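Local atomic coordinates of TRAP-type transporter, periplasmic component (Cupriavidus necator, PDB entry 4P8B), a protein that binds (S)-2-acetolactate as the periplasmic solute-binding component of a TRAP-type transporter, and probably delivers it to the membrane part of that system. Residues Y33-V38 and I91-G96; D54-R59 and K265-D270; A142-L147 and I245-K250; S112-M117 and A317-K322; D124-G129 and G337-R342. All blocks are in the same frame, centred on the assembly; numbering follows the deposited sequence.

Overall arrangement
From the N terminus, strand 33-36 is joined by 93-96 in contact 1, closing the first loop. Helix 44-59 leaves from inside that loop and meets helix 258-279 in contact 2, so contacts 1 and 2 cross; contact 2 also crosses contacts 4 and 5. Contact 3 pairs 144-147 with 245-249 and nests inside the long loops closed by contacts 2, 4 and 5. It touches contact 1, because strands 93-97 and 241-249 are neighbours in one five-stranded sheet, and contact 2, whose helix 258-279 packs on Leu147 and Phe246. Contacts 4 and 5 cross each other, touch around Leu116, Leu126 and Ile339, and bring the C-terminal helices 317-327 and 329-340 back onto segments 112-117 and 124-129.

Contact 1: Y33-V38 and I91-G96; sequences YKMSLV and IDMAVG. With X2X ((2S)-2-hydroxy-2-methyl-3-oxobutanoic acid), chain D.
Lys34 and Asp92 begin a parallel strand pairing in which backbone bonds do most of the work. The Lys34 amide N donates to Asp92 OD2 at 2.8 Å, reaching the anti side of the carboxylate, so an aspartate just ahead of strand 93-96 takes the place of a backbone acceptor. From there the ladder follows parallel register: Met93 N to Lys34 O at 3.1 Å, Ser36 N to Met93 O at 2.9 Å, and Val95 N to Ser36 O at 3.3 Å. A CA-H...O contact from Met35 to Met93 O adds to the grip.

Apolar contacts fill both faces. The selenomethionines Met35 and Met93 share one face, CB of the former 3.8 Å from CG of the latter; long flexible chains suit this layer between sheet and helix. With a chi1 of 60°, which wedges CG between its backbone N and carbonyl carbon, Met93 turns its CG against Met35 CB. Beyond the ladder, Leu37 lies alongside Val95, CD2 to CB 3.6 Å. The other face carries small Ser36 and Ala94, and Ile91 CG2 reaches Ser36 CB at 3.6 Å; the serine hydroxyl is hydrogen-bonded to Glu82.

At the C-terminal end, water links Val95 O to Val38 N, weakly at the latter. Val38 CG1 is 3.8 Å from OAC of the bound acetolactate, so the strand end leads into the ligand pocket.

Strand 66-69 continues the sheet beyond 33-36, and 241-249 pairs antiparallel with 93-97. Helix 44-59 covers the selenomethionine face through Trp52, while helix 82-88 packs on Ile91 and Ala94.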
# COMPACT_ATOMS: atom_id res chain seq x y z
N TYR A 33 -23.47 5.39 4.26
CA TYR A 33 -22.15 5.56 4.85
C TYR A 33 -21.15 5.70 3.73
O TYR A 33 -21.35 5.16 2.67
CB TYR A 33 -21.80 4.37 5.75
CG TYR A 33 -22.64 4.33 7.00
CD1 TYR A 33 -23.88 3.70 7.01
CD2 TYR A 33 -22.21 4.95 8.16
CE1 TYR A 33 -24.67 3.68 8.15
CE2 TYR A 33 -23.01 4.94 9.32
CZ TYR A 33 -24.22 4.30 9.29
OH TYR A 33 -25.03 4.29 10.42
N LYS A 34 -20.11 6.45 4.00
CA LYS A 34 -19.14 6.77 2.96
C LYS A 34 -17.84 5.99 3.18
O LYS A 34 -17.21 6.13 4.23
CB LYS A 34 -18.87 8.28 2.99
CG LYS A 34 -20.10 9.12 2.95
CD LYS A 34 -19.72 10.58 2.88
CE LYS A 34 -20.96 11.45 2.85
NZ LYS A 34 -20.61 12.85 3.20
N MSE A 35 -17.41 5.22 2.18
CA MSE A 35 -16.14 4.49 2.23
C MSE A 35 -15.12 5.12 1.29
O MSE A 35 -15.33 5.23 0.07
CB MSE A 35 -16.32 3.04 1.83
CG MSE A 35 -15.02 2.25 2.02
SE MSE A 35 -15.02 0.49 1.18
CE MSE A 35 -16.55 -0.29 2.11
N SER A 36 -14.00 5.56 1.84
CA SER A 36 -12.96 6.16 1.04
C SER A 36 -12.01 5.09 0.48
O SER A 36 -11.61 4.16 1.21
CB SER A 36 -12.17 7.16 1.88
OG SER A 36 -11.22 7.81 1.05
N LEU A 37 -11.63 5.23 -0.80
CA LEU A 37 -10.66 4.37 -1.47
C LEU A 37 -9.82 5.24 -2.38
O LEU A 37 -10.40 6.01 -3.15
CB LEU A 37 -11.37 3.36 -2.37
CG LEU A 37 -12.33 2.40 -1.68
CD1 LEU A 37 -13.18 1.67 -2.71
CD2 LEU A 37 -11.61 1.43 -0.77
N VAL A 38 -8.50 5.06 -2.39
CA VAL A 38 -7.70 5.73 -3.42
C VAL A 38 -7.99 5.11 -4.77
O VAL A 38 -8.23 5.83 -5.74
CB VAL A 38 -6.20 5.64 -3.13
CG1 VAL A 38 -5.40 6.24 -4.27
CG2 VAL A 38 -5.86 6.36 -1.87
N ILE A 91 -14.87 11.04 6.71
CA ILE A 91 -14.97 9.72 6.10
C ILE A 91 -15.45 8.73 7.16
O ILE A 91 -14.90 8.70 8.27
CB ILE A 91 -13.60 9.27 5.55
CG1 ILE A 91 -13.14 10.20 4.44
CG2 ILE A 91 -13.65 7.83 5.04
CD1 ILE A 91 -11.69 10.03 4.06
N ASP A 92 -16.42 7.89 6.81
CA ASP A 92 -16.99 6.97 7.79
C ASP A 92 -16.16 5.70 7.93
O ASP A 92 -16.03 5.15 9.02
CB ASP A 92 -18.41 6.57 7.38
CG ASP A 92 -19.39 7.75 7.35
OD1 ASP A 92 -19.29 8.67 8.19
OD2 ASP A 92 -20.26 7.72 6.47
N MSE A 93 -15.63 5.24 6.80
CA MSE A 93 -14.86 4.00 6.77
C MSE A 93 -13.94 4.03 5.57
O MSE A 93 -14.10 4.86 4.67
CB MSE A 93 -15.76 2.76 6.75
CG MSE A 93 -16.71 2.59 5.57
SE MSE A 93 -18.44 1.70 6.10
CE MSE A 93 -17.73 -0.04 6.49
N ALA A 94 -12.95 3.15 5.52
CA ALA A 94 -12.01 3.17 4.41
C ALA A 94 -11.26 1.87 4.30
O ALA A 94 -11.17 1.11 5.27
CB ALA A 94 -11.02 4.31 4.61
N VAL A 95 -10.75 1.61 3.10
CA VAL A 95 -9.67 0.65 2.92
C VAL A 95 -8.48 1.51 2.51
O VAL A 95 -8.53 2.14 1.47
CB VAL A 95 -9.98 -0.43 1.87
CG1 VAL A 95 -8.82 -1.41 1.80
CG2 VAL A 95 -11.28 -1.15 2.20
N GLY A 96 -7.47 1.60 3.36
CA GLY A 96 -6.34 2.47 3.11
C GLY A 96 -5.02 1.75 3.01
O GLY A 96 -4.84 0.67 3.55
OAD X2X D . -0.42 6.42 -4.70
CAH X2X D . -0.09 5.22 -4.93
OAE X2X D . 0.97 4.93 -5.56
CAI X2X D . -0.94 4.10 -4.44
CAB X2X D . -2.23 4.11 -5.22
OAF X2X D . -0.25 2.88 -4.45
CAG X2X D . -1.20 4.41 -3.00
OAC X2X D . -2.25 4.93 -2.65
CAA X2X D . -0.15 4.10 -1.97
O HOH W 1 -7.95 4.71 0.54

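Contact 2: D54-R59 and K265-D270; sequences DLVKQR and KQAAVD
Arg59 and Asp270 form the polar half of a contact between two helices whose short segments run roughly antiparallel, 142° apart, with axes 9.0 Å from each other. Both terminal nitrogens of the arginine converge on one carboxylate oxygen: NH1 to Asp270 OD2 is 2.8 Å and NH2 to the same OD2 is 3.0 Å. The oxygen lies almost in the guanidinium plane and is met on its anti side, while the planes of the two groups stand 82° apart. This is an end-on grip with a single shared acceptor, not the coplanar two-oxygen pairing. An extended chain from CG to NE gives Arg59 the span to bridge the helices. The second oxygen, OD1, accepts from Gln266 NE2 at 2.9 Å; glutamine one turn earlier on the same helix thus helps to hold the carboxylate in its rotation, and both donors would probably favour the charged aspartate.

The apolar half centres on Ala267, whose small side chain allows close approach. Its CB meets Val56 CG2 at 3.7 Å and Leu55 CB at 3.9 Å. Leu55 CD1 touches Asp270 CB, also at 3.9 Å, and lies over one face of the Arg59 guanidinium, offset toward its rim. Buried Val56 and Ala267 pack where the helices come close, while Arg59 and Asp270, both partly exposed, pair at the border.

Trp52 of helix 44-59 extends the packing onto Ala267 and Ala268. Val56 also rests on Val264, and Ala268, next to Ala267, packs on Leu147 and Ala148 of strand 144-154.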
# COMPACT_ATOMS: atom_id res chain seq x y z
N ASP A 54 -20.62 -4.83 -0.19
CA ASP A 54 -21.67 -5.75 -0.62
C ASP A 54 -21.98 -6.74 0.50
O ASP A 54 -23.15 -7.03 0.78
CB ASP A 54 -21.30 -6.52 -1.90
CG ASP A 54 -21.19 -5.63 -3.12
OD1 ASP A 54 -21.61 -4.46 -3.07
OD2 ASP A 54 -20.69 -6.11 -4.16
N LEU A 55 -20.96 -7.26 1.17
CA LEU A 55 -21.22 -8.24 2.22
C LEU A 55 -21.92 -7.60 3.41
O LEU A 55 -22.79 -8.21 4.02
CB LEU A 55 -19.92 -8.88 2.69
CG LEU A 55 -19.23 -9.84 1.72
CD1 LEU A 55 -17.91 -10.34 2.33
CD2 LEU A 55 -20.11 -11.03 1.36
N VAL A 56 -21.55 -6.37 3.75
CA VAL A 56 -22.18 -5.68 4.87
C VAL A 56 -23.65 -5.45 4.60
O VAL A 56 -24.51 -5.69 5.46
CB VAL A 56 -21.51 -4.34 5.18
CG1 VAL A 56 -22.38 -3.50 6.10
CG2 VAL A 56 -20.11 -4.57 5.78
N LYS A 57 -23.96 -4.99 3.40
CA LYS A 57 -25.35 -4.74 3.03
C LYS A 57 -26.12 -6.04 3.13
O LYS A 57 -27.18 -6.08 3.78
CB LYS A 57 -25.42 -4.17 1.62
CG LYS A 57 -26.80 -3.63 1.29
CD LYS A 57 -26.75 -2.77 0.04
CE LYS A 57 -27.08 -3.59 -1.18
NZ LYS A 57 -28.56 -3.65 -1.37
N GLN A 58 -25.62 -7.08 2.49
CA GLN A 58 -26.27 -8.39 2.47
C GLN A 58 -26.54 -8.91 3.88
O GLN A 58 -27.65 -9.33 4.18
CB GLN A 58 -25.39 -9.38 1.71
CG GLN A 58 -25.97 -10.79 1.61
CD GLN A 58 -25.23 -11.66 0.61
OE1 GLN A 58 -24.22 -11.25 0.03
NE2 GLN A 58 -25.72 -12.88 0.42
N ARG A 59 -25.54 -8.84 4.75
CA ARG A 59 -25.59 -9.49 6.06
C ARG A 59 -26.26 -8.63 7.14
O ARG A 59 -26.54 -9.11 8.25
CB ARG A 59 -24.17 -9.87 6.49
CG ARG A 59 -23.54 -10.91 5.58
CD ARG A 59 -22.08 -11.18 5.95
NE ARG A 59 -21.44 -12.13 5.04
CZ ARG A 59 -20.15 -12.48 5.08
NH1 ARG A 59 -19.34 -11.98 6.00
NH2 ARG A 59 -19.69 -13.36 4.21
N LYS A 265 -17.18 -6.30 10.95
CA LYS A 265 -15.84 -6.82 11.17
C LYS A 265 -15.64 -8.11 10.40
O LYS A 265 -14.66 -8.25 9.68
CB LYS A 265 -15.58 -7.05 12.66
CG LYS A 265 -14.20 -7.62 12.95
CD LYS A 265 -13.87 -7.51 14.43
CE LYS A 265 -12.44 -7.92 14.71
NZ LYS A 265 -12.00 -7.54 16.09
N GLN A 266 -16.55 -9.07 10.51
CA GLN A 266 -16.35 -10.33 9.78
C GLN A 266 -16.39 -10.10 8.27
O GLN A 266 -15.69 -10.77 7.50
CB GLN A 266 -17.39 -11.38 10.19
CG GLN A 266 -17.17 -12.73 9.55
CD GLN A 266 -15.83 -13.35 9.95
OE1 GLN A 266 -15.51 -13.43 11.13
NE2 GLN A 266 -15.05 -13.79 8.97
N ALA A 267 -17.20 -9.16 7.82
CA ALA A 267 -17.26 -8.83 6.41
C ALA A 267 -15.92 -8.26 5.93
O ALA A 267 -15.46 -8.58 4.83
CB ALA A 267 -18.39 -7.86 6.13
N ALA A 268 -15.29 -7.43 6.77
CA ALA A 268 -13.96 -6.91 6.46
C ALA A 268 -12.92 -8.04 6.39
O ALA A 268 -12.07 -8.06 5.51
CB ALA A 268 -13.54 -5.88 7.48
N VAL A 269 -12.99 -8.98 7.34
CA VAL A 269 -12.08 -10.12 7.34
C VAL A 269 -12.23 -10.96 6.06
O VAL A 269 -11.23 -11.31 5.42
CB VAL A 269 -12.31 -10.98 8.60
CG1 VAL A 269 -11.60 -12.34 8.50
CG2 VAL A 269 -11.85 -10.19 9.82
N ASP A 270 -13.47 -11.24 5.68
CA ASP A 270 -13.76 -11.99 4.46
C ASP A 270 -13.30 -11.24 3.21
O ASP A 270 -12.67 -11.82 2.31
CB ASP A 270 -15.26 -12.29 4.34
CG ASP A 270 -15.75 -13.25 5.40
OD1 ASP A 270 -14.91 -13.88 6.07
OD2 ASP A 270 -16.99 -13.37 5.56

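Contact 3: A142-L147 and I245-K250; sequences AGVVPL and IFVVNK
Val145 and Val248 form the antiparallel hydrogen-bonded pair at the middle of this strand contact, and here the packing is tight. Val145 N donates to Val248 O at 2.8 Å, and Val248 N returns a bond to Val145 O at 2.9 Å. Further on, Leu147 N reaches Phe246 O at 2.8 Å. Pro146, with no N-H to give, fits between them because its partner Val247 is in a non-hydrogen-bonded pair. Branched residues suit the strands: Leu147 CD1 touches Val248 CG2 at 3.7 Å, and Pro146 CB, turned to the other face, meets Ile245 CG2 at 4.1 Å.

Toward Lys250 the pairing gives way to a looser, partly exposed end. Lys250 N bonds Gly143 O at 3.3 Å from well above the carbonyl plane. Gly143 ends a helix in a Schellman motif, its positive phi (95°) suiting glycine, while the lysine tail leaves for Glu254.

Asn249 caps the following helix and also donates to Ile86 O. Strand 93-97 pairs with 241-249 on its other side; helices 82-88 and 130-141 cover the Val144 and Pro146 face, and helix 258-279 packs on Leu147 and Phe246.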
# COMPACT_ATOMS: atom_id res chain seq x y z
N ALA A 142 -5.97 5.76 18.39
CA ALA A 142 -6.00 6.99 17.61
C ALA A 142 -7.39 7.36 17.10
O ALA A 142 -7.55 8.38 16.43
CB ALA A 142 -5.04 6.88 16.44
N GLY A 143 -8.39 6.54 17.39
CA GLY A 143 -9.76 6.88 17.02
C GLY A 143 -10.21 6.30 15.69
O GLY A 143 -11.21 6.73 15.11
N VAL A 144 -9.51 5.27 15.23
CA VAL A 144 -9.78 4.64 13.93
C VAL A 144 -9.77 3.12 14.11
O VAL A 144 -8.70 2.52 14.23
CB VAL A 144 -8.73 5.11 12.90
CG1 VAL A 144 -8.88 4.37 11.55
CG2 VAL A 144 -8.84 6.62 12.70
N VAL A 145 -10.95 2.49 14.06
CA VAL A 145 -11.11 1.10 14.46
C VAL A 145 -10.67 0.19 13.32
O VAL A 145 -11.33 0.13 12.27
CB VAL A 145 -12.56 0.80 14.82
CG1 VAL A 145 -12.72 -0.66 15.27
CG2 VAL A 145 -13.07 1.75 15.92
N PRO A 146 -9.54 -0.51 13.50
CA PRO A 146 -9.06 -1.42 12.46
C PRO A 146 -9.70 -2.79 12.54
O PRO A 146 -9.86 -3.32 13.65
CB PRO A 146 -7.57 -1.53 12.77
CG PRO A 146 -7.51 -1.46 14.26
CD PRO A 146 -8.64 -0.52 14.68
N LEU A 147 -10.07 -3.36 11.40
CA LEU A 147 -10.84 -4.59 11.36
C LEU A 147 -10.18 -5.74 10.60
O LEU A 147 -10.46 -6.90 10.87
CB LEU A 147 -12.20 -4.32 10.74
CG LEU A 147 -13.07 -3.31 11.50
CD1 LEU A 147 -14.38 -3.08 10.74
CD2 LEU A 147 -13.36 -3.73 12.94
N ILE A 245 -5.41 -1.62 5.15
CA ILE A 245 -6.17 -1.83 6.38
C ILE A 245 -7.60 -1.34 6.17
O ILE A 245 -7.84 -0.25 5.63
CB ILE A 245 -5.54 -1.09 7.58
CG1 ILE A 245 -4.05 -1.47 7.71
CG2 ILE A 245 -6.29 -1.42 8.87
CD1 ILE A 245 -3.33 -0.72 8.82
N PHE A 246 -8.52 -2.20 6.60
CA PHE A 246 -9.96 -1.93 6.60
C PHE A 246 -10.29 -1.26 7.93
O PHE A 246 -10.03 -1.86 8.99
CB PHE A 246 -10.74 -3.26 6.47
CG PHE A 246 -10.60 -3.96 5.14
CD1 PHE A 246 -9.42 -4.53 4.75
CD2 PHE A 246 -11.70 -4.07 4.29
CE1 PHE A 246 -9.31 -5.17 3.55
CE2 PHE A 246 -11.60 -4.71 3.09
CZ PHE A 246 -10.42 -5.25 2.71
N VAL A 247 -10.87 -0.06 7.92
CA VAL A 247 -11.10 0.68 9.16
C VAL A 247 -12.44 1.39 9.15
O VAL A 247 -13.01 1.67 8.11
CB VAL A 247 -10.02 1.77 9.40
CG1 VAL A 247 -8.64 1.17 9.46
CG2 VAL A 247 -10.09 2.85 8.33
N VAL A 248 -12.92 1.69 10.35
CA VAL A 248 -14.16 2.43 10.54
C VAL A 248 -13.87 3.54 11.54
O VAL A 248 -13.18 3.33 12.53
CB VAL A 248 -15.28 1.52 11.09
CG1 VAL A 248 -16.58 2.32 11.29
CG2 VAL A 248 -15.53 0.37 10.17
N ASN A 249 -14.41 4.73 11.29
CA ASN A 249 -14.37 5.80 12.28
C ASN A 249 -14.97 5.35 13.63
O ASN A 249 -15.93 4.62 13.64
CB ASN A 249 -15.11 7.03 11.73
CG ASN A 249 -15.43 8.06 12.81
OD1 ASN A 249 -16.42 7.94 13.54
ND2 ASN A 249 -14.58 9.07 12.94
N LYS A 250 -14.32 5.73 14.73
CA LYS A 250 -14.67 5.27 16.09
C LYS A 250 -16.11 5.59 16.45
O LYS A 250 -16.82 4.73 16.99
CB LYS A 250 -13.69 5.89 17.09
CG LYS A 250 -13.93 5.53 18.58
CD LYS A 250 -12.85 6.19 19.43
CE LYS A 250 -13.06 5.97 20.92
NZ LYS A 250 -12.81 4.55 21.30

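Contact 4: S112-M117 and A317-K322; sequences SLPFLM and AKVYDK
A type II beta turn, Leu113 to Leu116, forms the loop side of this contact, and the first turns of helix 317-327 lie against it. Tyr320 makes most of the contact. Its CG stands anti to the backbone N (chi1 -178°), which carries the ring away from its helix and along the turn. The Pro114 carbonyl O meets the ring at its edge, 3.5 Å from Tyr320 CD2, where the slightly positive ring hydrogens suit an oxygen. Leu116 CD1 also comes in at the edge, 3.3 Å from Tyr320 OH, with the two side chains crossing at about a right angle. Leu113 approaches obliquely: Leu113 CB is 3.9 Å from Tyr320 CD2, and the Leu113 CD2 methyl rests 3.8 Å from the backbone O of Tyr320.

The turn accounts for the proline, whose fixed phi fits the second position of type II. Phe115 takes the third, a left-handed position (phi 68°) more often held by glycine or asparagine, and its ring meets His309 edge-to-face. Closed weakly by a bond from Leu116 N to Leu113 O, the turn places both leucines beside the tyrosine. Pro114 CG adds looser packing on Val319 CG1 at 4.4 Å, and Val319 in turn leans on Leu182 and Thr186 of helix 181-189. The tyrosine combines an apolar ring for the turn with a hydroxyl hydrogen-bonded to Glu336 of helix 329-340. Val332 of that same helix touches both Leu113 and Tyr320.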
# COMPACT_ATOMS: atom_id res chain seq x y z
N SER A 112 7.36 0.47 5.10
CA SER A 112 8.11 1.24 4.13
C SER A 112 9.62 1.17 4.36
O SER A 112 10.36 1.80 3.64
CB SER A 112 7.67 2.70 4.17
OG SER A 112 6.29 2.76 3.85
N LEU A 113 10.08 0.45 5.38
CA LEU A 113 11.53 0.33 5.58
C LEU A 113 12.16 -0.44 4.43
O LEU A 113 11.75 -1.55 4.12
CB LEU A 113 11.82 -0.41 6.88
CG LEU A 113 11.51 0.33 8.17
CD1 LEU A 113 11.57 -0.64 9.35
CD2 LEU A 113 12.46 1.49 8.37
N PRO A 114 13.18 0.15 3.79
CA PRO A 114 13.69 -0.48 2.56
C PRO A 114 14.36 -1.83 2.85
O PRO A 114 15.22 -1.93 3.70
CB PRO A 114 14.68 0.56 2.01
CG PRO A 114 15.03 1.44 3.20
CD PRO A 114 13.79 1.46 4.05
N PHE A 115 13.88 -2.86 2.16
CA PHE A 115 14.43 -4.22 2.20
C PHE A 115 14.24 -4.92 3.53
O PHE A 115 15.02 -5.78 3.92
CB PHE A 115 15.87 -4.23 1.67
CG PHE A 115 15.96 -3.68 0.27
CD1 PHE A 115 15.53 -4.45 -0.81
CD2 PHE A 115 16.33 -2.38 0.04
CE1 PHE A 115 15.54 -3.95 -2.08
CE2 PHE A 115 16.33 -1.88 -1.23
CZ PHE A 115 15.92 -2.65 -2.28
N LEU A 116 13.16 -4.58 4.22
CA LEU A 116 12.73 -5.32 5.41
C LEU A 116 12.20 -6.72 5.10
O LEU A 116 12.50 -7.66 5.81
CB LEU A 116 11.64 -4.55 6.16
CG LEU A 116 11.05 -5.24 7.39
CD1 LEU A 116 12.04 -5.35 8.53
CD2 LEU A 116 9.81 -4.48 7.86
N MSE A 117 11.38 -6.85 4.06
CA MSE A 117 10.61 -8.06 3.82
C MSE A 117 11.03 -8.77 2.53
O MSE A 117 10.80 -8.26 1.44
CB MSE A 117 9.13 -7.70 3.70
CG MSE A 117 8.54 -7.08 4.94
SE MSE A 117 6.71 -6.54 4.78
CE MSE A 117 6.94 -5.03 3.57
N ALA A 317 20.66 1.17 3.87
CA ALA A 317 20.72 0.75 5.27
C ALA A 317 20.72 1.90 6.28
O ALA A 317 20.18 1.76 7.38
CB ALA A 317 21.93 -0.14 5.49
N LYS A 318 21.32 3.03 5.93
CA LYS A 318 21.37 4.16 6.85
C LYS A 318 19.97 4.76 7.01
O LYS A 318 19.56 5.16 8.09
CB LYS A 318 22.38 5.22 6.38
N VAL A 319 19.21 4.80 5.92
CA VAL A 319 17.82 5.25 5.98
C VAL A 319 17.03 4.28 6.86
O VAL A 319 16.24 4.68 7.72
CB VAL A 319 17.19 5.33 4.57
CG1 VAL A 319 15.70 5.53 4.64
CG2 VAL A 319 17.83 6.46 3.76
N TYR A 320 17.20 2.98 6.62
CA TYR A 320 16.56 1.96 7.44
C TYR A 320 16.84 2.19 8.93
O TYR A 320 15.91 2.21 9.73
CB TYR A 320 17.06 0.59 7.02
CG TYR A 320 16.46 -0.59 7.74
CD1 TYR A 320 16.85 -0.91 9.04
CD2 TYR A 320 15.55 -1.42 7.10
CE1 TYR A 320 16.32 -2.01 9.67
CE2 TYR A 320 15.04 -2.53 7.74
CZ TYR A 320 15.42 -2.81 9.02
OH TYR A 320 14.87 -3.93 9.60
N ASP A 321 18.10 2.38 9.29
CA ASP A 321 18.48 2.51 10.69
C ASP A 321 17.87 3.77 11.30
O ASP A 321 17.40 3.76 12.45
CB ASP A 321 20.00 2.55 10.82
CG ASP A 321 20.67 1.23 10.45
OD1 ASP A 321 19.98 0.18 10.44
OD2 ASP A 321 21.89 1.25 10.19
N LYS A 322 17.88 4.86 10.54
CA LYS A 322 17.30 6.11 11.00
C LYS A 322 15.81 5.95 11.30
O LYS A 322 15.33 6.34 12.37
CB LYS A 322 17.52 7.21 9.94
CG LYS A 322 16.76 8.50 10.23
CD LYS A 322 17.07 9.57 9.18
CE LYS A 322 16.30 10.85 9.50
NZ LYS A 322 16.48 11.91 8.48

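Contact 5: D124-G129 and G337-R342; sequences DALTQG and GAIAKR
This is a small apolar contact between the ends of two helices, 120-127 and 329-340, and it docks the C terminus of the chain against the body of the protein. Ala125 and Ala338 are nearest in backbone, their CA atoms 5.9 Å apart. Ala125 CB lies 3.8 Å from the backbone O of Ala338, and the two CB atoms are 4.4 Å apart. Alanine suits both positions, since a short side chain on each helix lets the backbones come this near.

Leu126 and Ile339 fill the buried side. The leucine CD2 sits 4.0 Å from CG1 of Ile339 and 4.2 Å from CB of Ala338, the two larger side chains crossing at a slant. Ile339 has CG1 anti to the carbonyl carbon (chi1 -69°), which carries CG1 and CD1 toward the leucine. Its CD1 also meets Leu116 O and Met117 CG; Met117, and Leu126 packing on Leu116, continue the hydrophobic layer into the 112-117 loop.

At the exposed border, Arg342 adds CB against Ala125 CB at 4.2 Å, while its guanidinium folds back to its own helix end. Arg342 NH1 donates to Ile339 O at 2.9 Å, and the backbone N of Arg342 reaches that oxygen from the opposite face of its plane. NH2 forms a salt bridge with Asp119, just ahead of helix 120-127.

Across the interface the attraction is thus mostly van der Waals packing of aliphatic groups, one of them against a backbone carbonyl, whereas the polar bonds of the last arginine probably restrain the chain end and limit its fraying.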
# COMPACT_ATOMS: atom_id res chain seq x y z
N ASP A 124 3.24 -11.54 5.57
CA ASP A 124 2.21 -12.22 6.34
C ASP A 124 2.65 -12.42 7.78
O ASP A 124 1.83 -12.38 8.69
CB ASP A 124 1.84 -13.56 5.69
CG ASP A 124 1.04 -13.39 4.40
OD1 ASP A 124 0.42 -12.33 4.21
OD2 ASP A 124 1.01 -14.36 3.61
N ALA A 125 3.95 -12.66 8.00
CA ALA A 125 4.45 -12.83 9.37
C ALA A 125 4.24 -11.56 10.19
O ALA A 125 4.09 -11.64 11.40
CB ALA A 125 5.91 -13.23 9.36
N LEU A 126 4.24 -10.42 9.53
CA LEU A 126 3.98 -9.16 10.22
C LEU A 126 2.49 -8.95 10.44
O LEU A 126 2.05 -8.77 11.58
CB LEU A 126 4.60 -7.99 9.47
CG LEU A 126 6.10 -8.10 9.19
CD1 LEU A 126 6.60 -6.79 8.64
CD2 LEU A 126 6.84 -8.49 10.43
N THR A 127 1.71 -8.99 9.38
CA THR A 127 0.31 -8.63 9.51
C THR A 127 -0.45 -9.64 10.37
O THR A 127 -1.39 -9.27 11.09
CB THR A 127 -0.38 -8.56 8.16
OG1 THR A 127 -0.27 -9.84 7.53
CG2 THR A 127 0.24 -7.47 7.26
N GLN A 128 -0.03 -10.91 10.35
CA GLN A 128 -0.76 -11.96 11.06
C GLN A 128 -0.16 -12.22 12.43
O GLN A 128 -0.66 -13.07 13.15
CB GLN A 128 -0.78 -13.25 10.23
CG GLN A 128 -1.43 -13.04 8.87
CD GLN A 128 -1.22 -14.18 7.90
OE1 GLN A 128 -0.50 -15.14 8.18
NE2 GLN A 128 -1.83 -14.06 6.72
N GLY A 129 0.89 -11.49 12.81
CA GLY A 129 1.60 -11.73 14.05
C GLY A 129 1.57 -10.56 15.03
O GLY A 129 0.70 -9.70 14.96
N GLY A 337 12.55 -10.17 13.76
CA GLY A 337 12.52 -11.51 14.30
C GLY A 337 11.43 -12.39 13.73
O GLY A 337 11.66 -13.57 13.46
N ALA A 338 10.25 -11.83 13.57
CA ALA A 338 9.15 -12.57 12.96
C ALA A 338 9.49 -13.02 11.55
O ALA A 338 9.17 -14.15 11.14
CB ALA A 338 7.89 -11.72 12.96
N ILE A 339 10.15 -12.14 10.81
CA ILE A 339 10.59 -12.46 9.47
C ILE A 339 11.67 -13.56 9.49
O ILE A 339 11.60 -14.52 8.74
CB ILE A 339 11.05 -11.18 8.76
CG1 ILE A 339 9.82 -10.31 8.52
CG2 ILE A 339 11.81 -11.49 7.49
CD1 ILE A 339 10.19 -8.90 8.15
N ALA A 340 12.64 -13.46 10.40
CA ALA A 340 13.69 -14.46 10.48
C ALA A 340 13.14 -15.84 10.81
O ALA A 340 13.71 -16.85 10.38
CB ALA A 340 14.72 -14.05 11.53
N LYS A 341 12.05 -15.89 11.58
CA LYS A 341 11.47 -17.16 12.01
C LYS A 341 10.34 -17.66 11.11
O LYS A 341 9.75 -18.71 11.38
CB LYS A 341 10.96 -17.04 13.44
CG LYS A 341 12.04 -16.76 14.46
CD LYS A 341 11.43 -16.60 15.84
CE LYS A 341 12.49 -16.52 16.92
NZ LYS A 341 11.85 -16.37 18.26
N ARG A 342 10.07 -16.94 10.03
CA ARG A 342 8.92 -17.28 9.20
C ARG A 342 9.06 -18.63 8.51
O ARG A 342 8.04 -19.20 8.14
CB ARG A 342 8.70 -16.18 8.15
CG ARG A 342 9.64 -16.24 6.96
CD ARG A 342 9.61 -14.94 6.17
NE ARG A 342 10.37 -14.99 4.93
CZ ARG A 342 11.70 -14.95 4.86
NH1 ARG A 342 12.43 -14.87 5.97
NH2 ARG A 342 12.31 -15.01 3.68
OXT ARG A 342 10.14 -19.20 8.29